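PDB 1R0K: 1-deoxy-D-xylulose 5-phosphate reductoisomerase from Zymomonas mobilis, which catalyses the NADPH-dependent rearrangement and reduction of 1-deoxy-D-xylulose 5-phosphate to 2-C-methyl-D-erythritol 4-phosphate, an early step of isoprenoid biosynthesis that needs a divalent metal. Local coordinates for residues E237-P242 / M295-P300; I172-G177 / I246-E251; I261-M266 / T282-L287. All coordinates share one frame; numbering follows the deposited sequence.

Interaction 1: E237-P242 / M295-P300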
loop_
_atom_site.group_PDB
_atom_site.type_symbol
_atom_site.label_atom_id
_atom_site.label_comp_id
_atom_site.label_asym_id
_atom_site.label_seq_id
_atom_site.Cartn_x
_atom_site.Cartn_y
_atom_site.Cartn_z
ATOM N N GLU B 237 -2.385 -14.712 7.243
ATOM C CA GLU B 237 -3.510 -15.232 6.490
ATOM C C GLU B 237 -3.066 -15.455 5.059
ATOM O O GLU B 237 -2.298 -14.667 4.512
ATOM C CB GLU B 237 -4.665 -14.234 6.477
ATOM C CG GLU B 237 -5.550 -14.256 7.701
ATOM C CD GLU B 237 -6.594 -13.164 7.655
ATOM O OE1 GLU B 237 -6.992 -12.770 6.535
ATOM O OE2 GLU B 237 -7.025 -12.712 8.738
ATOM N N ILE B 238 -3.538 -16.537 4.459
ATOM C CA ILE B 238 -3.217 -16.800 3.069
ATOM C C ILE B 238 -4.520 -16.526 2.335
ATOM O O ILE B 238 -5.582 -16.998 2.744
ATOM C CB ILE B 238 -2.778 -18.260 2.844
ATOM C CG1 ILE B 238 -1.476 -18.523 3.605
ATOM C CG2 ILE B 238 -2.598 -18.533 1.345
ATOM C CD1 ILE B 238 -1.013 -19.968 3.533
ATOM N N LEU B 239 -4.446 -15.726 1.280
ATOM C CA LEU B 239 -5.629 -15.386 0.504
ATOM C C LEU B 239 -5.402 -15.757 -0.953
ATOM O O LEU B 239 -4.465 -15.265 -1.582
ATOM C CB LEU B 239 -5.929 -13.881 0.624
ATOM C CG LEU B 239 -7.078 -13.305 -0.220
ATOM C CD1 LEU B 239 -8.410 -13.889 0.225
ATOM C CD2 LEU B 239 -7.103 -11.786 -0.090
ATOM N N VAL B 240 -6.249 -16.636 -1.485
ATOM C CA VAL B 240 -6.120 -17.038 -2.879
ATOM C C VAL B 240 -6.637 -15.898 -3.752
ATOM O O VAL B 240 -7.741 -15.394 -3.558
ATOM C CB VAL B 240 -6.897 -18.342 -3.171
ATOM C CG1 VAL B 240 -6.849 -18.658 -4.659
ATOM C CG2 VAL B 240 -6.277 -19.498 -2.371
ATOM N N HIS B 241 -5.805 -15.497 -4.703
ATOM C CA HIS B 241 -6.086 -14.394 -5.614
ATOM C C HIS B 241 -5.453 -14.816 -6.942
ATOM O O HIS B 241 -4.271 -14.589 -7.183
ATOM C CB HIS B 241 -5.439 -13.125 -5.020
ATOM C CG HIS B 241 -5.339 -11.974 -5.969
ATOM N ND1 HIS B 241 -6.403 -11.531 -6.725
ATOM C CD2 HIS B 241 -4.298 -11.163 -6.270
ATOM C CE1 HIS B 241 -6.019 -10.496 -7.454
ATOM N NE2 HIS B 241 -4.747 -10.253 -7.196
ATOM N N PRO B 242 -6.248 -15.450 -7.824
ATOM C CA PRO B 242 -5.783 -15.933 -9.131
ATOM C C PRO B 242 -4.904 -15.000 -9.966
ATOM O O PRO B 242 -3.838 -15.403 -10.427
ATOM C CB PRO B 242 -7.083 -16.296 -9.844
ATOM C CG PRO B 242 -7.973 -16.736 -8.708
ATOM C CD PRO B 242 -7.701 -15.654 -7.680
ATOM N N MET B 295 -10.464 -8.541 -10.468
ATOM C CA MET B 295 -9.612 -9.242 -9.506
ATOM C C MET B 295 -10.508 -10.194 -8.716
ATOM O O MET B 295 -11.605 -9.818 -8.314
ATOM C CB MET B 295 -8.955 -8.259 -8.527
ATOM C CG MET B 295 -7.708 -7.562 -9.041
ATOM S SD MET B 295 -7.085 -6.403 -7.816
ATOM C CE MET B 295 -6.162 -5.249 -8.853
ATOM N N ASP B 296 -10.045 -11.422 -8.503
ATOM C CA ASP B 296 -10.813 -12.408 -7.748
ATOM C C ASP B 296 -10.119 -12.802 -6.451
ATOM O O ASP B 296 -8.893 -12.819 -6.378
ATOM C CB ASP B 296 -11.030 -13.664 -8.590
ATOM C CG ASP B 296 -11.876 -13.401 -9.805
ATOM O OD1 ASP B 296 -13.048 -13.011 -9.619
ATOM O OD2 ASP B 296 -11.368 -13.579 -10.935
ATOM N N PHE B 297 -10.915 -13.130 -5.438
ATOM C CA PHE B 297 -10.379 -13.543 -4.144
ATOM C C PHE B 297 -11.231 -14.665 -3.556
ATOM O O PHE B 297 -12.452 -14.657 -3.683
ATOM C CB PHE B 297 -10.356 -12.365 -3.158
ATOM C CG PHE B 297 -9.651 -11.153 -3.680
ATOM C CD1 PHE B 297 -10.347 -10.193 -4.409
ATOM C CD2 PHE B 297 -8.287 -10.980 -3.464
ATOM C CE1 PHE B 297 -9.692 -9.074 -4.917
ATOM C CE2 PHE B 297 -7.621 -9.868 -3.968
ATOM C CZ PHE B 297 -8.324 -8.911 -4.696
ATOM N N GLU B 298 -10.580 -15.629 -2.914
ATOM C CA GLU B 298 -11.284 -16.751 -2.300
ATOM C C GLU B 298 -10.431 -17.316 -1.171
ATOM O O GLU B 298 -9.223 -17.080 -1.112
ATOM C CB GLU B 298 -11.570 -17.840 -3.344
ATOM C CG GLU B 298 -10.329 -18.540 -3.872
ATOM C CD GLU B 298 -10.642 -19.566 -4.947
ATOM O OE1 GLU B 298 -10.988 -19.169 -6.078
ATOM O OE2 GLU B 298 -10.546 -20.776 -4.663
ATOM N N ALA B 299 -11.059 -18.063 -0.274
ATOM C CA ALA B 299 -10.339 -18.641 0.850
ATOM C C ALA B 299 -9.486 -19.820 0.413
ATOM O O ALA B 299 -9.828 -20.540 -0.522
ATOM C CB ALA B 299 -11.324 -19.091 1.932
ATOM N N PRO B 300 -8.342 -20.018 1.070
ATOM C CA PRO B 300 -7.507 -21.152 0.679
ATOM C C PRO B 300 -8.210 -22.412 1.190
ATOM O O PRO B 300 -9.033 -22.341 2.106
ATOM C CB PRO B 300 -6.196 -20.867 1.403
ATOM C CG PRO B 300 -6.658 -20.192 2.661
ATOM C CD PRO B 300 -7.707 -19.233 2.146
#

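Interaction 2: I172-G177 / I246-E251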
loop_
_atom_site.group_PDB
_atom_site.type_symbol
_atom_site.label_atom_id
_atom_site.label_comp_id
_atom_site.label_asym_id
_atom_site.label_seq_id
_atom_site.Cartn_x
_atom_site.Cartn_y
_atom_site.Cartn_z
ATOM N N ILE B 172 -1.479 -10.486 5.037
ATOM C CA ILE B 172 -2.157 -11.340 4.080
ATOM C C ILE B 172 -1.212 -11.716 2.953
ATOM O O ILE B 172 -0.788 -10.863 2.179
ATOM C CB ILE B 172 -3.372 -10.628 3.471
ATOM C CG1 ILE B 172 -4.278 -10.099 4.583
ATOM C CG2 ILE B 172 -4.136 -11.583 2.559
ATOM C CD1 ILE B 172 -5.387 -9.203 4.074
ATOM N N ILE B 173 -0.860 -12.992 2.885
ATOM C CA ILE B 173 0.006 -13.463 1.826
ATOM C C ILE B 173 -0.928 -13.918 0.713
ATOM O O ILE B 173 -1.691 -14.866 0.880
ATOM C CB ILE B 173 0.869 -14.654 2.277
ATOM C CG1 ILE B 173 1.686 -14.270 3.510
ATOM C CG2 ILE B 173 1.789 -15.086 1.143
ATOM C CD1 ILE B 173 2.508 -15.414 4.068
ATOM N N THR B 174 -0.896 -13.217 -0.411
ATOM C CA THR B 174 -1.745 -13.594 -1.531
ATOM C C THR B 174 -1.144 -14.810 -2.218
ATOM O O THR B 174 0.071 -15.012 -2.189
ATOM C CB THR B 174 -1.900 -12.439 -2.528
ATOM O OG1 THR B 174 -0.612 -11.894 -2.841
ATOM C CG2 THR B 174 -2.790 -11.354 -1.927
ATOM N N ALA B 175 -2.004 -15.626 -2.822
ATOM C CA ALA B 175 -1.571 -16.844 -3.490
ATOM C C ALA B 175 -2.403 -17.061 -4.741
ATOM O O ALA B 175 -3.623 -16.928 -4.698
ATOM C CB ALA B 175 -1.739 -18.045 -2.551
ATOM N N SER B 176 -1.746 -17.392 -5.848
ATOM C CA SER B 176 -2.454 -17.637 -7.096
ATOM C C SER B 176 -3.351 -18.849 -6.914
ATOM O O SER B 176 -4.424 -18.934 -7.508
ATOM C CB SER B 176 -1.469 -17.928 -8.230
ATOM O OG SER B 176 -0.820 -19.171 -8.014
ATOM N N GLY B 177 -2.898 -19.793 -6.096
ATOM C CA GLY B 177 -3.670 -21.001 -5.869
ATOM C C GLY B 177 -3.093 -22.147 -6.676
ATOM O O GLY B 177 -3.475 -23.308 -6.502
ATOM N N ILE B 246 -2.196 -8.292 -6.860
ATOM C CA ILE B 246 -1.969 -7.771 -5.516
ATOM C C ILE B 246 -0.963 -8.800 -5.013
ATOM O O ILE B 246 -1.278 -9.994 -4.898
ATOM C CB ILE B 246 -3.243 -7.793 -4.642
ATOM C CG1 ILE B 246 -4.240 -6.757 -5.173
ATOM C CG2 ILE B 246 -2.880 -7.505 -3.185
ATOM C CD1 ILE B 246 -5.503 -6.613 -4.347
ATOM N N HIS B 247 0.250 -8.339 -4.744
ATOM C CA HIS B 247 1.336 -9.218 -4.336
ATOM C C HIS B 247 1.391 -9.609 -2.858
ATOM O O HIS B 247 2.134 -10.519 -2.495
ATOM C CB HIS B 247 2.651 -8.605 -4.817
ATOM C CG HIS B 247 2.712 -8.443 -6.307
ATOM N ND1 HIS B 247 3.256 -7.333 -6.918
ATOM C CD2 HIS B 247 2.270 -9.245 -7.306
ATOM C CE1 HIS B 247 3.141 -7.456 -8.229
ATOM N NE2 HIS B 247 2.547 -8.606 -8.491
ATOM N N SER B 248 0.587 -8.928 -2.040
ATOM C CA SER B 248 0.423 -9.175 -0.600
ATOM C C SER B 248 -0.017 -7.912 0.131
ATOM O O SER B 248 0.067 -6.810 -0.409
ATOM C CB SER B 248 1.684 -9.759 0.045
ATOM O OG SER B 248 1.708 -11.169 -0.146
ATOM N N MET B 249 -0.494 -8.064 1.363
ATOM C CA MET B 249 -0.992 -6.907 2.091
ATOM C C MET B 249 -0.728 -6.945 3.589
ATOM O O MET B 249 -0.424 -7.999 4.160
ATOM C CB MET B 249 -2.500 -6.786 1.858
ATOM C CG MET B 249 -2.929 -6.970 0.412
ATOM S SD MET B 249 -4.728 -6.858 0.196
ATOM C CE MET B 249 -5.174 -8.580 0.134
ATOM N N VAL B 250 -0.867 -5.779 4.216
ATOM C CA VAL B 250 -0.682 -5.648 5.657
ATOM C C VAL B 250 -1.796 -4.769 6.216
ATOM O O VAL B 250 -1.984 -3.634 5.763
ATOM C CB VAL B 250 0.670 -4.976 6.014
ATOM C CG1 VAL B 250 0.778 -4.813 7.523
ATOM C CG2 VAL B 250 1.834 -5.802 5.492
ATOM N N GLU B 251 -2.546 -5.284 7.186
ATOM C CA GLU B 251 -3.603 -4.480 7.787
ATOM C C GLU B 251 -3.108 -3.915 9.108
ATOM O O GLU B 251 -2.478 -4.618 9.902
ATOM C CB GLU B 251 -4.875 -5.292 8.046
ATOM C CG GLU B 251 -6.043 -4.403 8.496
ATOM C CD GLU B 251 -7.287 -5.184 8.861
ATOM O OE1 GLU B 251 -7.644 -6.122 8.123
ATOM O OE2 GLU B 251 -7.919 -4.845 9.885
#

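Interaction 3: I261-M266 / T282-L287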
loop_
_atom_site.group_PDB
_atom_site.type_symbol
_atom_site.label_atom_id
_atom_site.label_comp_id
_atom_site.label_asym_id
_atom_site.label_seq_id
_atom_site.Cartn_x
_atom_site.Cartn_y
_atom_site.Cartn_z
ATOM N N ILE B 261 0.840 -3.613 -5.346
ATOM C CA ILE B 261 0.268 -4.139 -6.578
ATOM C C ILE B 261 1.171 -3.807 -7.758
ATOM O O ILE B 261 1.911 -2.830 -7.718
ATOM C CB ILE B 261 -1.129 -3.500 -6.820
ATOM C CG1 ILE B 261 -1.985 -3.635 -5.555
ATOM C CG2 ILE B 261 -1.823 -4.164 -8.007
ATOM C CD1 ILE B 261 -3.327 -2.934 -5.630
ATOM N N GLY B 262 1.120 -4.616 -8.809
ATOM C CA GLY B 262 1.935 -4.308 -9.972
ATOM C C GLY B 262 2.044 -5.421 -10.986
ATOM O O GLY B 262 1.441 -6.476 -10.821
ATOM N N SER B 263 2.798 -5.169 -12.052
ATOM C CA SER B 263 3.034 -6.172 -13.083
ATOM C C SER B 263 3.945 -7.213 -12.428
ATOM O O SER B 263 4.436 -7.001 -11.316
ATOM C CB SER B 263 3.735 -5.535 -14.282
ATOM O OG SER B 263 4.877 -4.801 -13.862
ATOM N N PRO B 264 4.181 -8.353 -13.099
ATOM C CA PRO B 264 5.039 -9.395 -12.525
ATOM C C PRO B 264 6.556 -9.209 -12.667
ATOM O O PRO B 264 7.330 -10.022 -12.159
ATOM C CB PRO B 264 4.542 -10.656 -13.226
ATOM C CG PRO B 264 4.160 -10.144 -14.579
ATOM C CD PRO B 264 3.437 -8.865 -14.266
ATOM N N ASP B 265 6.979 -8.146 -13.349
ATOM C CA ASP B 265 8.404 -7.875 -13.561
ATOM C C ASP B 265 9.173 -7.868 -12.236
ATOM O O ASP B 265 8.919 -7.034 -11.361
ATOM C CB ASP B 265 8.574 -6.521 -14.247
ATOM C CG ASP B 265 9.921 -6.372 -14.933
ATOM O OD1 ASP B 265 10.947 -6.792 -14.356
ATOM O OD2 ASP B 265 9.949 -5.817 -16.052
ATOM N N MET B 266 10.130 -8.781 -12.102
ATOM C CA MET B 266 10.910 -8.872 -10.875
ATOM C C MET B 266 11.839 -7.684 -10.658
ATOM O O MET B 266 12.432 -7.545 -9.590
ATOM C CB MET B 266 11.709 -10.178 -10.848
ATOM C CG MET B 266 10.868 -11.412 -10.542
ATOM S SD MET B 266 10.000 -11.280 -8.951
ATOM C CE MET B 266 11.384 -11.323 -7.778
ATOM N N THR B 282 12.742 1.771 -13.021
ATOM C CA THR B 282 13.041 0.483 -13.647
ATOM C C THR B 282 12.130 0.451 -14.862
ATOM O O THR B 282 11.192 1.238 -14.956
ATOM C CB THR B 282 12.705 -0.744 -12.756
ATOM O OG1 THR B 282 11.293 -0.971 -12.760
ATOM C CG2 THR B 282 13.188 -0.529 -11.322
ATOM N N PRO B 283 12.408 -0.433 -15.827
ATOM C CA PRO B 283 11.521 -0.459 -16.993
ATOM C C PRO B 283 10.289 -1.339 -16.796
ATOM O O PRO B 283 9.565 -1.621 -17.741
ATOM C CB PRO B 283 12.433 -0.949 -18.113
ATOM C CG PRO B 283 13.402 -1.817 -17.406
ATOM C CD PRO B 283 13.691 -1.099 -16.110
ATOM N N ALA B 284 10.042 -1.763 -15.560
ATOM C CA ALA B 284 8.877 -2.600 -15.277
ATOM C C ALA B 284 7.609 -1.931 -15.807
ATOM O O ALA B 284 7.440 -0.715 -15.701
ATOM C CB ALA B 284 8.754 -2.843 -13.773
ATOM N N GLU B 285 6.718 -2.730 -16.376
ATOM C CA GLU B 285 5.474 -2.217 -16.929
ATOM C C GLU B 285 4.497 -1.753 -15.846
ATOM O O GLU B 285 4.380 -2.379 -14.787
ATOM C CB GLU B 285 4.819 -3.296 -17.795
ATOM C CG GLU B 285 3.461 -2.911 -18.359
ATOM C CD GLU B 285 2.922 -3.943 -19.335
ATOM O OE1 GLU B 285 2.840 -5.136 -18.970
ATOM O OE2 GLU B 285 2.573 -3.559 -20.471
ATOM N N SER B 286 3.809 -0.648 -16.119
ATOM C CA SER B 286 2.819 -0.098 -15.201
ATOM C C SER B 286 1.531 -0.895 -15.362
ATOM O O SER B 286 0.976 -0.972 -16.460
ATOM C CB SER B 286 2.543 1.371 -15.523
ATOM O OG SER B 286 3.688 2.167 -15.309
ATOM N N LEU B 287 1.050 -1.482 -14.271
ATOM C CA LEU B 287 -0.164 -2.280 -14.333
ATOM C C LEU B 287 -1.344 -1.470 -14.876
ATOM O O LEU B 287 -1.664 -0.396 -14.371
ATOM C CB LEU B 287 -0.508 -2.841 -12.948
ATOM C CG LEU B 287 -1.718 -3.785 -12.904
ATOM C CD1 LEU B 287 -1.397 -5.064 -13.668
ATOM C CD2 LEU B 287 -2.076 -4.105 -11.457
HETATM O O HOH W 1 3.345 -1.966 -12.275
HETATM O O HOH W 2 7.599 -5.441 -17.320
#

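Interaction 1: E237-P242 / M295-P300
A single antiparallel bridge joins Val240, at the end of an outer strand of the four-stranded mixed sheet, to Glu298 in the loop after strand 294-296. Glu298 N bonds to Val240 O at 2.9 Å, and the return bond from Val240 N to Glu298 O is weak. His241 ND1 donates to Asp296 O at 2.8 Å, nearly straight at 168°, with the oxygen almost in the ring plane. His241 CG lies anti to the backbone N (chi1 166°), which carries the ring alongside the Phe297 ring. The planes are 10° apart but slid past one another, so overlap is slight; Phe297 CE2 sits over one face of the imidazole, 3.4 Å from ND1. Met295 CG comes to the imidazole edge at CE1. His241 NE2 bonds to Ile246 N, so both ring nitrogens are engaged and the ring's rotation is fixed. The loop lies along outer strand 236-240. Just before it, Met295 and Asp296 pair with a strand of the second subunit. At the other end, Val240 CG2 packs on Pro300 CB at 4.0 Å. Leu239 CD2 meets Phe297 CD2 at 3.7 Å. Glu298 CG rests on Val240 CB, and its carboxylate forms a salt bridge with Arg181.

Interaction 2: I172-G177 / I246-E251
Ile172 and Met249 face each other as an antiparallel hydrogen-bonded pair, with both side chains on one face of the sheet. They approach at a slant. The Met249 chain bends at its last torsion (chi3 -99°), and its CE lies 4.0 Å from both CD1 and CG2 of Ile172. Two backbone bonds hold the pair: Ile172 N to Met249 O at 2.8 Å and Met249 N to Ile172 O at 2.9 Å. Beyond it, regular pairing gives way to side-chain bonds. Thr174 OG1 sits between its own backbone N and carbonyl carbon (chi1 49°), and from there donates to Ile246 O at 2.9 Å. The Thr174 and Ile246 side chains meet at about a right angle, methyl to methyl, CG2 to CG2 at 4.1 Å. Ser248 OG receives a weak bond from Thr174 N at 3.3 Å, so a hydroxyl stands where a strand carbonyl would usually accept. Strand 168-175 is an inner strand, between 236-240 and 246-252. Ile172 and Met249 both pack on Leu239 of strand 236-240 and on Phe289 of the second subunit. Helix 151-159 packs against Ser248 and His247 and brings Glu152, predicted to bind manganese and substrate, against the serine.

Interaction 3: I261-M266 / T282-L287
Two loops flanking helix 267-275 meet here, and the clearest direct link is the Ser263 hydroxyl. Ser263 OG donates to Glu285 O at 2.6 Å, in the carbonyl plane and on a lone pair. With chi1 at 51°, the hydroxyl tucks back between the serine's own N and carbonyl carbon and faces the opposing chain. A bridging water accepts from Ser263 N and Leu287 N, and it lies 2.7 Å from Glu285 O. With an alanine here, the Glu285 carbonyl is likely to be left without its hydroxyl donor, and the loops would lose the direct hydrogen bond between them. The loops run roughly antiparallel without forming a strand pair. Helix 267-275 lies between them in sequence, and Asp265 caps a backbone N just beyond its segment, in the turn leading into this helix. The Asp265 carboxylate also forms a salt bridge with Arg267. Asp265 OD2 also lies 3.5 Å from Ala284 CA, and Asp265 CB meets Ala284 CB at 3.7 Å. A second water donates to Asp265 OD2 at 2.7 Å and accepts from Glu285 N. Next to this, Ala284 N bonds to Thr282 OG1, an ST turn; the same hydroxyl also bonds to Asp254 O of the second subunit. At the other end, Leu287 crosses Ile261 at a slant. Their CD2 and CG2 methyls are tight, at 3.5 Å. Leu287 CB lies over the backbone of Gly262, whose angles (phi 167°, psi -179°) would press any side chain against the preceding carbonyl. The second subunit borders this end too: Ile261 pairs with one of its strands, and Leu287 packs on its Ile257.

Overall arrangement
Interactions 1 and 2 share the mixed sheet, with centres about 8 Å apart. Strand 236-240 lies beside strand 168-175, and the contacts from Glu237 O to Ile173 N at 2.7 Å and from His241 N to Ala175 O at 2.6 Å are probable hydrogen bonds. Phe297 of interaction 1 packs on Ile246 of interaction 2. Interaction 3 is nested in sequence within interaction 1, but their centres are about 21 Å apart. It meets interaction 2 where His247 CE1 lies 3.3 Å from Gly262 O. All three contacts touch the second subunit. Interaction 2 holds Ser176, a predicted substrate-binding residue. In interaction 3, the Asp265 side chain is about 9 Å from that of Ser151, also predicted to bind substrate.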